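PnpC (Pseudomonas putida, PDB 3N9T) probably catalyses the ferric-iron-dependent intradiol ring cleavage of hydroxyquinol, as a 1,2-dioxygenase that also carries bound phospholipid. Local coordinates at residues I57-A62 against V202-D207; Q65-D68 against E74-L77; V84-D89 against G250-L255; E120-T125 against V151-D156; G170-R175 against I186-P191. One frame throughout, in Å; residues are numbered along the deposited sequence.

Contact 1: I57-A62 against V202-D207; sequences IRFLTA and VGEMLD. With HGX (1-heptadecanoyl-2-tridecanoyl-3-glycerol-phosphonyl choline), chain B.
Phe59 does most of the work between helix 57-62 and helix 202-207, its ring touching Met205 and Val202 obliquely while a phospholipid tail runs over one face. The ring reaches away from its own helix because CG stands anti to the backbone N (chi1 -170°). Its CZ comes 4.0 Å from CB of Met205, and the two side chains cross at about a right angle. Met205 offers only the root of its chain here: after CB it runs away from Phe59, bends at chi3, and packs on Leu78 and Thr81 of helix 74-81. Val202 meets the ring with its backbone, N lying 4.1 Å from Phe59 CZ, while its side chain faces Thr81.

The short helical segments lie 11.3 Å apart at an angle of 136°, and the Phe59 side chain reaches across between them. This places the contact at the join between the N-terminal helical part and the catalytic part of an intradiol dioxygenase, beside the lipid tunnel of the helical region. One acyl chain of HGX passes over a face of Phe59, with C35 4.0 Å above the ring centre and C34 3.6 Å from CD2. The other chain reaches Ile57, whose CD1 is 4.0 Å from C22. At the exposed margin, Glu204 brings OE1 to 4.5 Å from Phe59 CD2, a loose approach.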
# COMPACT_ATOMS: atom_id res chain seq x y z
N ILE A 57 5.04 -6.79 2.65
CA ILE A 57 3.85 -7.26 3.41
C ILE A 57 4.02 -6.95 4.92
O ILE A 57 3.11 -6.40 5.55
CB ILE A 57 3.58 -8.81 3.20
CG1 ILE A 57 3.08 -9.12 1.75
CG2 ILE A 57 2.60 -9.29 4.21
CD1 ILE A 57 1.64 -8.58 1.45
N ARG A 58 5.17 -7.29 5.50
CA ARG A 58 5.36 -7.03 6.97
C ARG A 58 5.27 -5.49 7.22
O ARG A 58 4.65 -5.03 8.20
CB ARG A 58 6.76 -7.54 7.42
CG ARG A 58 6.88 -9.08 7.42
CD ARG A 58 8.30 -9.64 7.91
NE ARG A 58 9.47 -8.92 7.35
CZ ARG A 58 10.36 -9.48 6.51
NH1 ARG A 58 10.19 -10.75 6.13
NH2 ARG A 58 11.40 -8.82 6.08
N PHE A 59 5.94 -4.70 6.37
CA PHE A 59 5.90 -3.25 6.50
C PHE A 59 4.50 -2.62 6.44
O PHE A 59 4.16 -1.76 7.27
CB PHE A 59 6.82 -2.58 5.46
CG PHE A 59 7.00 -1.10 5.71
CD1 PHE A 59 6.11 -0.19 5.18
CD2 PHE A 59 8.12 -0.63 6.46
CE1 PHE A 59 6.27 1.20 5.42
CE2 PHE A 59 8.27 0.73 6.71
CZ PHE A 59 7.37 1.65 6.17
N LEU A 60 3.71 -2.98 5.43
CA LEU A 60 2.33 -2.48 5.29
C LEU A 60 1.50 -2.86 6.46
O LEU A 60 0.61 -2.11 6.89
CB LEU A 60 1.67 -3.06 4.03
CG LEU A 60 2.25 -2.42 2.76
CD1 LEU A 60 1.75 -3.11 1.45
CD2 LEU A 60 1.99 -0.98 2.71
N THR A 61 1.73 -4.09 6.94
CA THR A 61 0.91 -4.60 8.01
C THR A 61 1.20 -3.73 9.26
O THR A 61 0.27 -3.21 9.92
CB THR A 61 1.16 -6.12 8.22
OG1 THR A 61 0.82 -6.85 7.02
CG2 THR A 61 0.22 -6.72 9.33
N ALA A 62 2.48 -3.62 9.58
CA ALA A 62 2.98 -2.86 10.71
C ALA A 62 2.53 -1.42 10.57
O ALA A 62 2.11 -0.87 11.54
CB ALA A 62 4.54 -2.97 10.80
N VAL A 202 7.40 4.18 9.43
CA VAL A 202 7.94 5.31 8.59
C VAL A 202 9.38 5.64 9.07
O VAL A 202 10.29 5.79 8.28
CB VAL A 202 7.02 6.52 8.68
CG1 VAL A 202 7.68 7.81 8.16
CG2 VAL A 202 5.67 6.19 7.92
N GLY A 203 9.59 5.65 10.39
CA GLY A 203 10.96 5.90 10.92
C GLY A 203 11.97 4.90 10.41
O GLY A 203 13.11 5.25 10.11
N GLU A 204 11.53 3.64 10.24
CA GLU A 204 12.41 2.60 9.70
C GLU A 204 12.77 2.82 8.27
O GLU A 204 13.93 2.65 7.88
CB GLU A 204 11.77 1.22 9.76
CG GLU A 204 11.75 0.60 11.12
CD GLU A 204 10.90 -0.69 11.11
OE1 GLU A 204 10.75 -1.34 10.01
OE2 GLU A 204 10.35 -1.01 12.18
N MET A 205 11.75 3.15 7.46
CA MET A 205 11.99 3.49 6.09
C MET A 205 12.95 4.71 5.95
O MET A 205 13.89 4.67 5.14
CB MET A 205 10.64 3.80 5.40
CG MET A 205 10.79 4.27 3.89
SD MET A 205 9.18 4.90 3.34
CE MET A 205 9.36 6.60 4.02
N LEU A 206 12.70 5.79 6.69
CA LEU A 206 13.60 6.96 6.68
C LEU A 206 15.03 6.56 7.13
O LEU A 206 15.98 7.01 6.55
CB LEU A 206 13.06 8.11 7.57
CG LEU A 206 11.67 8.66 7.14
CD1 LEU A 206 11.26 9.67 8.09
CD2 LEU A 206 11.73 9.27 5.80
N ASP A 207 15.15 5.73 8.14
CA ASP A 207 16.48 5.25 8.51
C ASP A 207 17.24 4.48 7.41
O ASP A 207 18.39 4.80 7.07
CB ASP A 207 16.42 4.46 9.81
CG ASP A 207 17.83 4.19 10.35
OD1 ASP A 207 18.55 5.14 10.70
OD2 ASP A 207 18.24 3.04 10.32
O11 HGX B . 15.67 -4.05 1.19
C11 HGX B . 14.70 -4.36 1.82
C12 HGX B . 13.50 -4.83 1.08
C13 HGX B . 12.59 -3.67 0.78
C14 HGX B . 11.33 -4.31 0.25
C15 HGX B . 10.34 -3.30 -0.15
C16 HGX B . 9.25 -3.98 -0.91
C17 HGX B . 8.06 -3.05 -0.98
C18 HGX B . 7.17 -3.55 -2.10
C19 HGX B . 5.71 -3.37 -1.75
C20 HGX B . 4.96 -4.54 -2.38
C21 HGX B . 4.88 -5.76 -1.46
C22 HGX B . 3.50 -6.43 -1.35
C23 HGX B . 2.36 -5.70 -2.07
O3 HGX B . 14.76 -4.27 3.26
C3 HGX B . 15.85 -3.64 3.92
C2 HGX B . 15.47 -2.32 4.58
C1 HGX B . 16.62 -1.94 5.48
O3P HGX B . 17.67 -1.53 4.62
O2 HGX B . 14.33 -2.41 5.43
C31 HGX B . 13.24 -1.48 5.11
O31 HGX B . 12.92 -0.63 5.90
C32 HGX B . 12.39 -1.51 3.91
C33 HGX B . 11.32 -0.45 4.20
C34 HGX B . 10.08 -0.82 3.43
C35 HGX B . 9.47 0.34 2.68
C36 HGX B . 8.20 -0.16 2.08
C37 HGX B . 7.32 1.05 1.85
C38 HGX B . 6.17 0.54 1.02
C39 HGX B . 4.96 1.43 1.19
C40 HGX B . 4.34 1.84 -0.14
C42 HGX B . 3.27 0.87 -0.65
C43 HGX B . 1.87 1.49 -0.74
C44 HGX B . 1.84 3.00 -0.95
C45 HGX B . 1.01 3.66 0.16
C46 HGX B . 1.42 5.10 0.49
C47 HGX B . 0.22 6.03 0.38
C48 HGX B . -0.54 5.84 1.68
O1 HGX B . 19.22 -2.15 6.48
P1 HGX B . 19.14 -2.05 4.95
O4 HGX B . 19.34 -3.29 4.09
O5 HGX B . 20.10 -0.83 4.44
C4 HGX B . 21.53 -0.89 4.64
C5 HGX B . 22.04 0.21 5.59
N1 HGX B . 22.19 -0.14 7.03
C6 HGX B . 23.31 0.65 7.58
C7 HGX B . 22.47 -1.58 7.30
C8 HGX B . 20.97 0.27 7.75

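Contact 2: Q65-D68 against E74-L77; sequences QKCD and EFIL
Cys67 and Phe75 share the one hydrogen bond between loop 65-68 and helix 74-77: the backbone N of Phe75 donates to SG of Cys67 over 3.5 Å, nearly straight at 161°. The thiol sits where it can receive this N-H because SG is anti to its own carbonyl carbon, beside the backbone N (chi1 -61°). It also lies 3.3 Å from the backbone N of Glu74, but that buried amide finds no partner in the model. The sulfur thus sits against the N-terminal turn of the helix and accepts from one of the two amides it approaches.

Apolar contacts accompany this bond. SG of Cys67 is 4.3 Å from CD1 of Phe75, approaching the ring obliquely. Further out, the aliphatic parts of Lys66 and Glu74 rest on each other, CB to CB at 3.8 Å, as the two chains cross obliquely.

Charge plays little direct part between the pair, since Lys66 NZ and Glu74 OE2 stay 6.7 Å apart. Both chains bend at chi2, and each polar end has another partner: Lys66 NZ bonds to the carbonyl of Asp199, while the Glu74 carboxylate is held by a salt bridge from Arg72 and by the backbone N of Val202. Thr61 of the second subunit packs on both Cys67 and Phe75.

The loop connects helix 50-65 to helix 74-81 in the N-terminal helical region of an intradiol dioxygenase, at the subunit interface, with Phe75 forming part of the phospholipid pocket.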
# COMPACT_ATOMS: atom_id res chain seq x y z
N GLN A 65 -1.09 -1.35 11.54
CA GLN A 65 -1.21 -1.66 12.97
C GLN A 65 -0.80 -0.52 13.88
O GLN A 65 -1.27 -0.47 15.03
CB GLN A 65 -0.39 -2.90 13.34
CG GLN A 65 -1.03 -4.19 12.86
CD GLN A 65 -2.12 -4.67 13.81
OE1 GLN A 65 -1.92 -4.69 15.03
NE2 GLN A 65 -3.26 -5.07 13.25
N LYS A 66 0.07 0.38 13.37
CA LYS A 66 0.53 1.59 14.10
C LYS A 66 -0.52 2.69 14.13
O LYS A 66 -0.39 3.71 14.86
CB LYS A 66 1.83 2.15 13.48
CG LYS A 66 2.64 3.13 14.40
CD LYS A 66 3.38 2.38 15.51
CE LYS A 66 3.96 3.39 16.49
NZ LYS A 66 4.95 2.64 17.37
N CYS A 67 -1.55 2.54 13.32
CA CYS A 67 -2.62 3.51 13.31
C CYS A 67 -3.53 3.19 14.52
O CYS A 67 -3.96 2.05 14.68
CB CYS A 67 -3.39 3.47 11.98
SG CYS A 67 -2.39 3.86 10.51
N ASP A 68 -3.75 4.16 15.40
CA ASP A 68 -4.56 3.90 16.60
C ASP A 68 -5.92 4.56 16.36
O ASP A 68 -6.13 5.18 15.31
CB ASP A 68 -3.86 4.43 17.87
CG ASP A 68 -3.59 5.95 17.81
OD1 ASP A 68 -4.06 6.65 16.84
OD2 ASP A 68 -2.90 6.45 18.74
N GLU A 74 -0.31 6.36 10.78
CA GLU A 74 0.99 6.04 10.18
C GLU A 74 0.84 5.96 8.65
O GLU A 74 1.81 6.21 7.92
CB GLU A 74 1.55 4.71 10.72
CG GLU A 74 3.08 4.49 10.36
CD GLU A 74 4.07 5.34 11.19
OE1 GLU A 74 3.60 6.25 11.88
OE2 GLU A 74 5.31 5.11 11.15
N PHE A 75 -0.34 5.55 8.16
CA PHE A 75 -0.52 5.54 6.68
C PHE A 75 -0.44 6.95 6.08
O PHE A 75 0.10 7.13 4.99
CB PHE A 75 -1.77 4.77 6.15
CG PHE A 75 -1.43 3.34 5.76
CD1 PHE A 75 -1.87 2.29 6.54
CD2 PHE A 75 -0.56 3.06 4.65
CE1 PHE A 75 -1.46 0.96 6.29
CE2 PHE A 75 -0.19 1.74 4.36
CZ PHE A 75 -0.62 0.68 5.17
N ILE A 76 -1.05 7.93 6.77
CA ILE A 76 -0.95 9.32 6.32
C ILE A 76 0.51 9.76 6.38
O ILE A 76 1.03 10.36 5.45
CB ILE A 76 -1.84 10.23 7.16
CG1 ILE A 76 -3.32 9.86 6.93
CG2 ILE A 76 -1.56 11.75 6.84
CD1 ILE A 76 -4.36 10.84 7.56
N LEU A 77 1.18 9.44 7.48
CA LEU A 77 2.60 9.78 7.58
C LEU A 77 3.40 9.14 6.47
O LEU A 77 4.33 9.76 5.96
CB LEU A 77 3.14 9.35 8.97
CG LEU A 77 4.49 9.92 9.31
CD1 LEU A 77 4.45 11.46 9.27
CD2 LEU A 77 4.69 9.50 10.80

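Contact 3: V84-D89 against G250-L255; sequences VSMLVD and GVKGSL
This is a small, buried contact, part apolar and part water-mediated, between helix 84-89 of the N-terminal helical region and the loop 250-255 that leads into strand 256-262 of the catalytic domain. Met86 carries the apolar part. Its chain bends at chi2 and chi3, which folds SD over the backbone of Gly250, 3.9 Å from CA. The methyl CE then meets CE of Lys252 tip to tip at 3.7 Å, and also lies 3.9 Å from Gly250 O. Lys252 arrives from the loop fully extended beyond CG, carrying its amine toward the helix.

There NZ remains 4.4 Å from OD2 of Asp89, too far for a salt bridge, and a water fills the role of intermediary. It accepts from Lys252 NZ at 2.8 Å and donates to Asp89 OD2 at 2.6 Å and to Met86 O at 3.1 Å. Thr102 supplies direct partners to both ends, its hydroxyl bonding to Asp89 OD2 and its carbonyl to Lys252 NZ. The two opposite charges, that of Asp89 buried, are thus each hydrogen-bonded while bridged by water, a setting that probably favours the charged form of both.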
# COMPACT_ATOMS: atom_id res chain seq x y z
N VAL A 84 3.21 11.69 -1.58
CA VAL A 84 1.90 11.48 -2.16
C VAL A 84 0.91 12.56 -1.66
O VAL A 84 0.15 13.08 -2.44
CB VAL A 84 1.37 10.07 -1.87
CG1 VAL A 84 -0.06 9.96 -2.38
CG2 VAL A 84 2.23 9.05 -2.63
N SER A 85 1.00 12.96 -0.41
CA SER A 85 0.01 13.91 0.11
C SER A 85 0.18 15.25 -0.60
O SER A 85 -0.80 15.88 -0.95
CB SER A 85 0.18 14.07 1.61
OG SER A 85 0.23 12.77 2.17
N MET A 86 1.42 15.71 -0.75
CA MET A 86 1.67 17.01 -1.44
C MET A 86 1.31 16.96 -2.93
O MET A 86 0.77 17.95 -3.50
CB MET A 86 3.11 17.48 -1.20
CG MET A 86 3.26 18.13 0.29
SD MET A 86 2.36 19.72 0.49
CE MET A 86 3.08 20.59 -0.96
N LEU A 87 1.58 15.80 -3.57
CA LEU A 87 1.17 15.60 -4.97
C LEU A 87 -0.34 15.72 -5.11
O LEU A 87 -0.84 16.46 -5.99
CB LEU A 87 1.67 14.26 -5.54
CG LEU A 87 1.20 13.99 -6.98
CD1 LEU A 87 1.79 15.02 -7.89
CD2 LEU A 87 1.67 12.66 -7.45
N VAL A 88 -1.08 15.05 -4.21
CA VAL A 88 -2.54 15.08 -4.25
C VAL A 88 -3.06 16.53 -4.04
O VAL A 88 -3.99 17.02 -4.74
CB VAL A 88 -3.15 14.05 -3.21
CG1 VAL A 88 -4.64 14.29 -2.91
CG2 VAL A 88 -2.93 12.58 -3.74
N ASP A 89 -2.45 17.23 -3.08
CA ASP A 89 -2.89 18.59 -2.79
C ASP A 89 -2.67 19.46 -4.06
O ASP A 89 -3.53 20.26 -4.44
CB ASP A 89 -2.02 19.19 -1.67
CG ASP A 89 -2.34 20.70 -1.49
OD1 ASP A 89 -3.48 20.98 -1.07
OD2 ASP A 89 -1.50 21.54 -1.82
N GLY A 250 6.84 19.74 1.78
CA GLY A 250 5.88 20.85 1.86
C GLY A 250 6.34 22.19 1.23
O GLY A 250 5.52 23.05 0.90
N VAL A 251 7.65 22.38 1.14
CA VAL A 251 8.21 23.70 0.88
C VAL A 251 8.05 23.96 -0.60
O VAL A 251 8.35 23.07 -1.41
CB VAL A 251 9.77 23.77 1.22
CG1 VAL A 251 10.39 25.18 0.88
CG2 VAL A 251 10.02 23.44 2.68
N LYS A 252 7.59 25.16 -0.92
CA LYS A 252 7.67 25.73 -2.26
C LYS A 252 8.39 27.09 -2.20
O LYS A 252 8.29 27.78 -1.21
CB LYS A 252 6.26 25.89 -2.83
CG LYS A 252 5.49 24.55 -2.92
CD LYS A 252 4.01 24.75 -3.35
CE LYS A 252 3.31 23.38 -3.44
NZ LYS A 252 1.88 23.52 -3.87
N GLY A 253 9.15 27.43 -3.25
CA GLY A 253 9.88 28.70 -3.33
C GLY A 253 9.10 29.94 -2.88
O GLY A 253 9.60 30.67 -2.04
N SER A 254 7.86 30.14 -3.36
CA SER A 254 7.09 31.32 -3.04
C SER A 254 6.54 31.39 -1.59
O SER A 254 6.07 32.46 -1.17
CB SER A 254 5.93 31.44 -4.02
OG SER A 254 4.95 30.41 -3.76
N LEU A 255 6.60 30.28 -0.84
CA LEU A 255 6.03 30.24 0.56
C LEU A 255 7.10 30.50 1.62
O LEU A 255 6.89 30.24 2.82
CB LEU A 255 5.43 28.83 0.80
CG LEU A 255 4.28 28.51 -0.17
CD1 LEU A 255 3.70 27.11 0.14
CD2 LEU A 255 3.17 29.59 -0.09
O HOH W 1 0.73 21.06 -3.07

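Contact 4: E120-T125 against V151-D156; sequences ENMALT and VWQTAD
Met122 meets strand residue Val151 and the neighbouring Gln153 with the end of its side chain. SD lies 3.7 Å from CG2 of Val151, and the methyl CE sits 3.6 Å from OE1 of Gln153, so the thioether end touches both a valine branch and an amide oxygen. The methionine starts from the crowded position, CG between the backbone N and the carbonyl carbon (chi1 51°), then runs extended and crosses both partners at a slant. Farther along, Thr125 OG1 makes a light contact with CB of Ala155 at 4.2 Å.

The next shell fixes these groups. The Gln153 amide is held at both ends, OE1 by the hydroxyl of Thr188 and NE2 by the carbonyl of Thr189, which settles its rotation; the nearest atom of this side chain is about 7 Å from the ferric ion. On the loop, Asn121 makes an Asx turn: its OD1 accepts from Ala123 N at 3.1 Å, the donor standing above the carbonyl plane. Its ND2 returns a bond to Ala123 O at 3.0 Å. This pair of bonds braces the backbone immediately after Met122.

Loop 120-125 runs alongside 151-156, their touching parts only 6° apart in direction, and the Met122 side chain also touches Thr188 of strand 183-189, Tyr176 of strand 173-177 and Leu219 of strand 214-224, within the beta-sandwich core of the catalytic domain.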
# COMPACT_ATOMS: atom_id res chain seq x y z
N GLU A 120 -2.53 41.14 18.02
CA GLU A 120 -2.60 40.41 19.25
C GLU A 120 -1.50 39.33 19.34
O GLU A 120 -1.21 38.65 18.38
CB GLU A 120 -3.97 39.76 19.42
CG GLU A 120 -4.13 39.04 20.78
CD GLU A 120 -5.58 38.64 21.02
OE1 GLU A 120 -6.47 39.38 20.60
OE2 GLU A 120 -5.82 37.59 21.62
N ASN A 121 -0.91 39.17 20.51
CA ASN A 121 0.07 38.10 20.72
C ASN A 121 -0.57 36.72 20.95
O ASN A 121 -1.45 36.59 21.79
CB ASN A 121 0.96 38.49 21.90
CG ASN A 121 1.93 37.41 22.27
OD1 ASN A 121 2.59 36.81 21.40
ND2 ASN A 121 2.00 37.11 23.57
N MET A 122 -0.17 35.68 20.20
CA MET A 122 -0.68 34.33 20.49
C MET A 122 0.32 33.42 21.23
O MET A 122 -0.00 32.24 21.49
CB MET A 122 -1.20 33.63 19.24
CG MET A 122 -0.19 33.63 18.01
SD MET A 122 -0.86 32.51 16.83
CE MET A 122 0.62 32.18 15.87
N ALA A 123 1.52 33.93 21.49
CA ALA A 123 2.58 33.12 22.09
C ALA A 123 2.44 33.26 23.60
O ALA A 123 2.78 34.27 24.17
CB ALA A 123 3.95 33.58 21.67
N LEU A 124 1.90 32.24 24.22
CA LEU A 124 1.78 32.26 25.66
C LEU A 124 3.02 31.64 26.29
O LEU A 124 3.20 31.76 27.49
CB LEU A 124 0.45 31.59 26.08
CG LEU A 124 -0.78 32.04 25.26
CD1 LEU A 124 -2.00 31.43 25.81
CD2 LEU A 124 -0.94 33.55 25.17
N THR A 125 3.88 31.01 25.49
CA THR A 125 5.12 30.38 26.00
C THR A 125 6.40 31.15 25.58
O THR A 125 6.32 32.16 24.89
CB THR A 125 5.21 28.89 25.60
OG1 THR A 125 5.12 28.75 24.17
CG2 THR A 125 4.05 28.10 26.23
N VAL A 151 -4.46 30.57 12.16
CA VAL A 151 -3.00 30.28 12.12
C VAL A 151 -2.64 29.39 13.27
O VAL A 151 -3.25 29.47 14.33
CB VAL A 151 -2.13 31.57 12.17
CG1 VAL A 151 -2.51 32.43 11.00
CG2 VAL A 151 -2.38 32.38 13.49
N TRP A 152 -1.61 28.56 13.08
CA TRP A 152 -1.13 27.69 14.16
C TRP A 152 0.36 27.33 13.86
O TRP A 152 0.83 27.31 12.69
CB TRP A 152 -2.08 26.47 14.35
CG TRP A 152 -2.17 25.44 13.23
CD1 TRP A 152 -1.55 24.18 13.18
CD2 TRP A 152 -2.89 25.58 11.97
NE1 TRP A 152 -1.91 23.53 11.97
CE2 TRP A 152 -2.72 24.36 11.24
CE3 TRP A 152 -3.70 26.60 11.41
CZ2 TRP A 152 -3.26 24.17 9.93
CZ3 TRP A 152 -4.25 26.42 10.15
CH2 TRP A 152 -4.00 25.20 9.40
N GLN A 153 1.11 27.08 14.93
CA GLN A 153 2.53 26.76 14.82
C GLN A 153 2.95 25.98 16.07
O GLN A 153 2.25 26.02 17.11
CB GLN A 153 3.35 28.04 14.74
CG GLN A 153 3.32 28.94 15.93
CD GLN A 153 4.33 30.11 15.80
OE1 GLN A 153 3.99 31.14 15.25
NE2 GLN A 153 5.57 29.92 16.27
N THR A 154 4.09 25.29 15.99
CA THR A 154 4.60 24.55 17.16
C THR A 154 5.19 25.49 18.15
O THR A 154 5.55 26.63 17.81
CB THR A 154 5.76 23.60 16.83
OG1 THR A 154 6.71 24.31 16.04
CG2 THR A 154 5.29 22.40 16.10
N ALA A 155 5.30 25.03 19.41
CA ALA A 155 6.06 25.78 20.41
C ALA A 155 7.57 25.50 20.19
O ALA A 155 7.91 24.72 19.28
CB ALA A 155 5.63 25.34 21.80
N ASP A 156 8.44 26.13 20.99
CA ASP A 156 9.88 25.75 21.09
C ASP A 156 10.09 24.23 21.23
O ASP A 156 10.88 23.66 20.46
CB ASP A 156 10.59 26.50 22.23
CG ASP A 156 11.07 27.94 21.81
OD1 ASP A 156 10.85 28.37 20.63
OD2 ASP A 156 11.66 28.64 22.71

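Contact 5: G170-R175 against I186-P191; sequences GNLRGR and IQTTVP
Leu172 and Thr188 are the residues whose CA atoms come nearest, 6.9 Å apart, at a point where 170-175 is still turning into its strand and 186-191 is about to leave its own. Gly170 to Arg173 form a type II beta turn, closed by Arg173 N bonding to Gly170 O at 3.0 Å, and Leu172 takes up a positive phi of 52° in its third position. The Leu172 backbone is also hydrogen-bonded to the backbones of Met122 and Gln153. From Arg173 the chain straightens into strand 173-177. Opposite, 186-189 is extended and gives way to loop at Val190 and Pro191.

A single leucine branch makes the contact. CG of Leu172 is anti to the carbonyl carbon (chi1 -68°), and this brings CD2 up to two threonine hydroxyl oxygens, 3.1 Å from OG1 of Thr188 and 3.9 Å from OG1 of Thr189. The first is a close methyl-to-oxygen approach. Leucine and threonine side chains cross at about a right angle in both pairs. Thr188 points its hydroxyl this way because OG1 is anti to the backbone N, at -171°.

The Thr188 hydroxyl has its hydrogen-bond partner in Gln153. Its oxygen is therefore buried but satisfied by an amide, so the short approach to the leucine methyl is a van der Waals contact that leaves this oxygen with no unmet need.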
# COMPACT_ATOMS: atom_id res chain seq x y z
N GLY A 170 -5.18 27.53 23.46
CA GLY A 170 -5.02 28.59 22.42
C GLY A 170 -3.59 29.02 22.17
O GLY A 170 -3.35 29.84 21.34
N ASN A 171 -2.62 28.41 22.85
CA ASN A 171 -1.26 28.84 22.66
C ASN A 171 -0.87 28.69 21.19
O ASN A 171 -1.08 27.65 20.60
CB ASN A 171 -0.34 27.97 23.47
CG ASN A 171 1.07 28.48 23.46
OD1 ASN A 171 1.33 29.67 23.61
ND2 ASN A 171 2.01 27.55 23.34
N LEU A 172 -0.27 29.74 20.65
CA LEU A 172 0.27 29.73 19.27
C LEU A 172 -0.77 29.26 18.31
O LEU A 172 -0.45 28.67 17.26
CB LEU A 172 1.56 28.87 19.22
CG LEU A 172 2.74 29.52 20.00
CD1 LEU A 172 3.89 28.54 20.13
CD2 LEU A 172 3.25 30.86 19.42
N ARG A 173 -2.05 29.54 18.63
CA ARG A 173 -3.15 29.43 17.65
C ARG A 173 -4.00 30.68 17.74
O ARG A 173 -4.10 31.33 18.81
CB ARG A 173 -4.01 28.18 17.86
CG ARG A 173 -3.26 26.88 18.04
CD ARG A 173 -4.19 25.73 18.44
NE ARG A 173 -3.41 24.49 18.41
CZ ARG A 173 -3.26 23.72 17.34
NH1 ARG A 173 -3.83 24.08 16.18
NH2 ARG A 173 -2.50 22.62 17.41
N GLY A 174 -4.57 31.07 16.60
CA GLY A 174 -5.54 32.18 16.63
C GLY A 174 -6.28 32.36 15.33
O GLY A 174 -5.77 31.97 14.27
N ARG A 175 -7.40 33.08 15.39
CA ARG A 175 -8.13 33.47 14.20
C ARG A 175 -8.04 34.97 14.11
O ARG A 175 -8.66 35.68 14.91
CB ARG A 175 -9.61 33.06 14.34
CG ARG A 175 -10.45 33.74 13.31
CD ARG A 175 -11.78 33.02 13.15
NE ARG A 175 -11.69 31.84 12.29
CZ ARG A 175 -12.74 31.32 11.68
NH1 ARG A 175 -13.91 31.91 11.87
NH2 ARG A 175 -12.63 30.28 10.87
N ILE A 186 0.08 39.72 13.41
CA ILE A 186 0.08 38.61 14.35
C ILE A 186 1.38 38.72 15.17
O ILE A 186 2.47 38.71 14.61
CB ILE A 186 0.20 37.28 13.53
CG1 ILE A 186 -1.06 37.08 12.64
CG2 ILE A 186 0.41 36.10 14.51
CD1 ILE A 186 -0.96 35.91 11.60
N GLN A 187 1.28 38.80 16.50
CA GLN A 187 2.49 38.69 17.31
C GLN A 187 2.60 37.25 17.76
O GLN A 187 1.62 36.64 18.19
CB GLN A 187 2.48 39.65 18.51
CG GLN A 187 2.85 41.12 18.13
CD GLN A 187 2.95 42.02 19.39
OE1 GLN A 187 1.97 42.64 19.81
NE2 GLN A 187 4.11 42.05 20.00
N THR A 188 3.83 36.72 17.66
CA THR A 188 4.09 35.35 17.99
C THR A 188 5.56 35.15 18.38
O THR A 188 6.29 36.12 18.70
CB THR A 188 3.60 34.42 16.83
OG1 THR A 188 3.66 33.05 17.22
CG2 THR A 188 4.32 34.66 15.46
N THR A 189 5.99 33.90 18.35
CA THR A 189 7.45 33.65 18.42
C THR A 189 7.94 33.04 17.12
O THR A 189 7.15 32.50 16.37
CB THR A 189 7.81 32.75 19.58
OG1 THR A 189 7.06 31.55 19.50
CG2 THR A 189 7.60 33.49 20.94
N VAL A 190 9.25 33.18 16.83
CA VAL A 190 9.78 32.67 15.61
C VAL A 190 9.53 31.17 15.60
O VAL A 190 9.83 30.48 16.56
CB VAL A 190 11.28 32.97 15.42
CG1 VAL A 190 11.77 32.35 14.13
CG2 VAL A 190 11.55 34.47 15.45
N PRO A 191 8.89 30.65 14.54
CA PRO A 191 8.65 29.18 14.51
C PRO A 191 10.00 28.42 14.51
O PRO A 191 10.99 28.93 13.97
CB PRO A 191 7.90 28.98 13.20
CG PRO A 191 7.27 30.33 12.91
CD PRO A 191 8.32 31.34 13.39

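From the N terminus, helix 50-65 enters contact 1, and its end turns at once through contact 2, a short local closure that lies within the long span of contact 1. Helix 84-91 then opens contact 3, whose far segment lies beyond 202-207, so contacts 1 and 3 cross along the chain and both bind the helical region to the catalytic domain. Contacts 4 and 5 follow in series and fall within the spans of both. They sit about 3 Å apart between centres, joined by a probable hydrogen bond from Leu172 N to Met122 O, and tie a loop and the strand ends of the catalytic domain together near the iron. Contacts 1, 2 and 3 all reach the second subunit.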